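Local structure of ubiquitin-like-specific protease 2 (Saccharomyces cerevisiae, 5LNB) at residues I117-H122 with S172-P177. The protein is a cysteine protease of the C48 family that removes SUMO from modified proteins, represented here by its catalytic domain. Numbering follows the deposited sequence.
With ACT (acetate ion), chain B.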
loop_
_atom_site.group_PDB
_atom_site.type_symbol
_atom_site.label_atom_id
_atom_site.label_comp_id
_atom_site.label_asym_id
_atom_site.label_seq_id
_atom_site.Cartn_x
_atom_site.Cartn_y
_atom_site.Cartn_z
ATOM N N ILE A 117 2.158 5.444 -3.509
ATOM C CA ILE A 117 2.676 6.487 -4.386
ATOM C C ILE A 117 3.511 7.456 -3.564
ATOM O O ILE A 117 3.021 8.042 -2.590
ATOM C CB ILE A 117 1.539 7.221 -5.123
ATOM C CG1 ILE A 117 0.859 6.245 -6.092
ATOM C CG2 ILE A 117 2.065 8.460 -5.839
ATOM C CD1 ILE A 117 -0.344 6.805 -6.814
ATOM N N ASN A 118 4.765 7.638 -3.963
ATOM C CA ASN A 118 5.720 8.483 -3.254
ATOM C C ASN A 118 6.198 9.548 -4.228
ATOM O O ASN A 118 6.982 9.252 -5.134
ATOM C CB ASN A 118 6.881 7.646 -2.719
ATOM C CG ASN A 118 8.049 8.492 -2.241
ATOM O OD1 ASN A 118 7.896 9.672 -1.928
ATOM N ND2 ASN A 118 9.227 7.885 -2.178
ATOM N N ILE A 119 5.718 10.777 -4.057
ATOM C CA ILE A 119 6.094 11.888 -4.925
ATOM C C ILE A 119 6.542 13.052 -4.059
ATOM O O ILE A 119 5.793 13.499 -3.181
ATOM C CB ILE A 119 4.940 12.326 -5.844
ATOM C CG1 ILE A 119 4.524 11.192 -6.786
ATOM C CG2 ILE A 119 5.360 13.549 -6.648
ATOM C CD1 ILE A 119 3.328 11.560 -7.670
ATOM N N SER A 120 7.749 13.552 -4.314
ATOM C CA SER A 120 8.281 14.715 -3.595
ATOM C C SER A 120 7.941 14.653 -2.109
ATOM O O SER A 120 7.427 15.603 -1.518
ATOM C CB SER A 120 7.767 16.014 -4.204
ATOM O OG SER A 120 8.102 16.089 -5.577
ATOM N N TYR A 121 8.221 13.500 -1.502
ATOM C CA TYR A 121 8.097 13.286 -0.063
ATOM C C TYR A 121 6.655 13.298 0.424
ATOM O O TYR A 121 6.417 13.375 1.635
ATOM C CB TYR A 121 8.920 14.314 0.720
ATOM C CG TYR A 121 10.399 14.073 0.583
ATOM C CD1 TYR A 121 11.063 13.203 1.448
ATOM C CD2 TYR A 121 11.132 14.688 -0.423
ATOM C CE1 TYR A 121 12.420 12.964 1.328
ATOM C CE2 TYR A 121 12.493 14.452 -0.554
ATOM C CZ TYR A 121 13.132 13.587 0.327
ATOM O OH TYR A 121 14.485 13.341 0.197
ATOM N N HIS A 122 5.689 13.212 -0.481
ATOM C CA HIS A 122 4.277 13.112 -0.147
ATOM C C HIS A 122 3.815 11.700 -0.474
ATOM O O HIS A 122 3.811 11.304 -1.643
ATOM C CB HIS A 122 3.461 14.147 -0.925
ATOM C CG HIS A 122 1.977 14.025 -0.733
ATOM N ND1 HIS A 122 1.068 14.691 -1.530
ATOM C CD2 HIS A 122 1.245 13.329 0.171
ATOM C CE1 HIS A 122 -0.160 14.404 -1.132
ATOM N NE2 HIS A 122 -0.081 13.578 -0.102
ATOM N N SER A 172 -5.954 13.612 -9.890
ATOM C CA SER A 172 -6.211 13.326 -11.298
ATOM C C SER A 172 -4.916 13.219 -12.108
ATOM O O SER A 172 -4.712 12.253 -12.858
ATOM C CB SER A 172 -7.122 14.412 -11.868
ATOM O OG SER A 172 -7.523 14.089 -13.174
ATOM N N ARG A 173 -4.028 14.208 -11.975
ATOM C CA ARG A 173 -2.812 14.224 -12.784
ATOM C C ARG A 173 -1.902 13.040 -12.469
ATOM O O ARG A 173 -1.301 12.457 -13.379
ATOM C CB ARG A 173 -2.057 15.536 -12.588
ATOM C CG ARG A 173 -2.564 16.688 -13.442
ATOM C CD ARG A 173 -1.708 17.939 -13.262
ATOM N NE ARG A 173 -1.778 18.463 -11.898
ATOM C CZ ARG A 173 -0.853 18.257 -10.964
ATOM N NH1 ARG A 173 0.228 17.541 -11.246
ATOM N NH2 ARG A 173 -1.009 18.769 -9.748
ATOM N N GLU A 174 -1.766 12.679 -11.187
ATOM C CA GLU A 174 -0.869 11.587 -10.806
ATOM C C GLU A 174 -1.465 10.211 -11.071
ATOM O O GLU A 174 -0.714 9.245 -11.203
ATOM C CB GLU A 174 -0.490 11.668 -9.316
ATOM C CG GLU A 174 0.271 12.922 -8.922
ATOM C CD GLU A 174 -0.647 14.112 -8.676
ATOM O OE1 GLU A 174 -1.637 13.953 -7.929
ATOM O OE2 GLU A 174 -0.384 15.200 -9.229
ATOM N N ILE A 175 -2.788 10.089 -11.119
ATOM C CA ILE A 175 -3.399 8.798 -11.399
ATOM C C ILE A 175 -3.508 8.526 -12.895
ATOM O O ILE A 175 -3.656 7.362 -13.294
ATOM C CB ILE A 175 -4.781 8.704 -10.732
ATOM C CG1 ILE A 175 -4.626 8.711 -9.207
ATOM C CG2 ILE A 175 -5.561 7.487 -11.246
ATOM C CD1 ILE A 175 -3.648 7.701 -8.677
ATOM N N ASP A 176 -3.420 9.558 -13.735
ATOM C CA ASP A 176 -3.536 9.342 -15.171
ATOM C C ASP A 176 -2.491 8.366 -15.701
ATOM O O ASP A 176 -2.841 7.540 -16.553
ATOM C CB ASP A 176 -3.469 10.684 -15.916
ATOM C CG ASP A 176 -3.525 10.519 -17.431
ATOM O OD1 ASP A 176 -2.448 10.485 -18.075
ATOM O OD2 ASP A 176 -4.648 10.387 -17.976
ATOM N N PRO A 177 -1.228 8.408 -15.269
ATOM C CA PRO A 177 -0.279 7.380 -15.727
ATOM C C PRO A 177 -0.724 5.973 -15.385
ATOM O O PRO A 177 -0.377 5.029 -16.102
ATOM C CB PRO A 177 1.019 7.752 -14.997
ATOM C CG PRO A 177 0.895 9.212 -14.736
ATOM C CD PRO A 177 -0.566 9.469 -14.493
HETATM C C ACT B . 11.586 10.499 -2.282
HETATM O O ACT B . 10.634 11.328 -2.282
HETATM O OXT ACT B . 11.313 9.299 -2.517
HETATM C CH3 ACT B . 13.008 10.901 -2.023
#
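Ile117 and Ile119, at the end of strand 112-119, face the first turn of helix 172-190 with no backbone contact, the closest CA atoms, those of Ile117 and Glu174, lying 8.9 Å apart. Side chains alone bridge that gap, at two places. Earlier in the strand, Ile117 CD1 meets Ile175 CD1 at 3.9 Å, methyl to methyl, the two chains crossing at about a right angle. Both residues of this pair are buried: Ile175 also rests on Ile161 and Thr163 of strand 159-164, and Ile117 on Phe124 and Tyr84. Nearer the hairpin, Ile119 CD1 reaches the aliphatic part of Glu174, 3.6 Å from its CG. In each of the two strand isoleucines CG1 lies anti to the carbonyl carbon and chi2 is extended (177° in Ile119), which brings each delta methyl to the helix atom it touches.

Here a helix packs on one face of the central mixed sheet of the Ulp1-type catalytic domain, close to where strands 112-119 and 122-129 are joined by a type I' turn from Ile119 to His122. Paired backbone bonds between Ile119 and His122 close that tight hairpin.

Glu174 illustrates how an acidic residue can serve such packing: chi1 of -62° puts CG against Ile119 CD1, and a bend at chi2 (82°) then turns the carboxylate aside, OE1 accepting a hydrogen bond from His171 ND1 and OE2 standing 3.2 Å from Arg173 NH1, a salt bridge in which the guanidinium aims no N-H at the oxygen. On the strand's other face lies an acetate, probably from the crystallisation liquor, its O 3.8 Å above the centre of the Tyr121 ring.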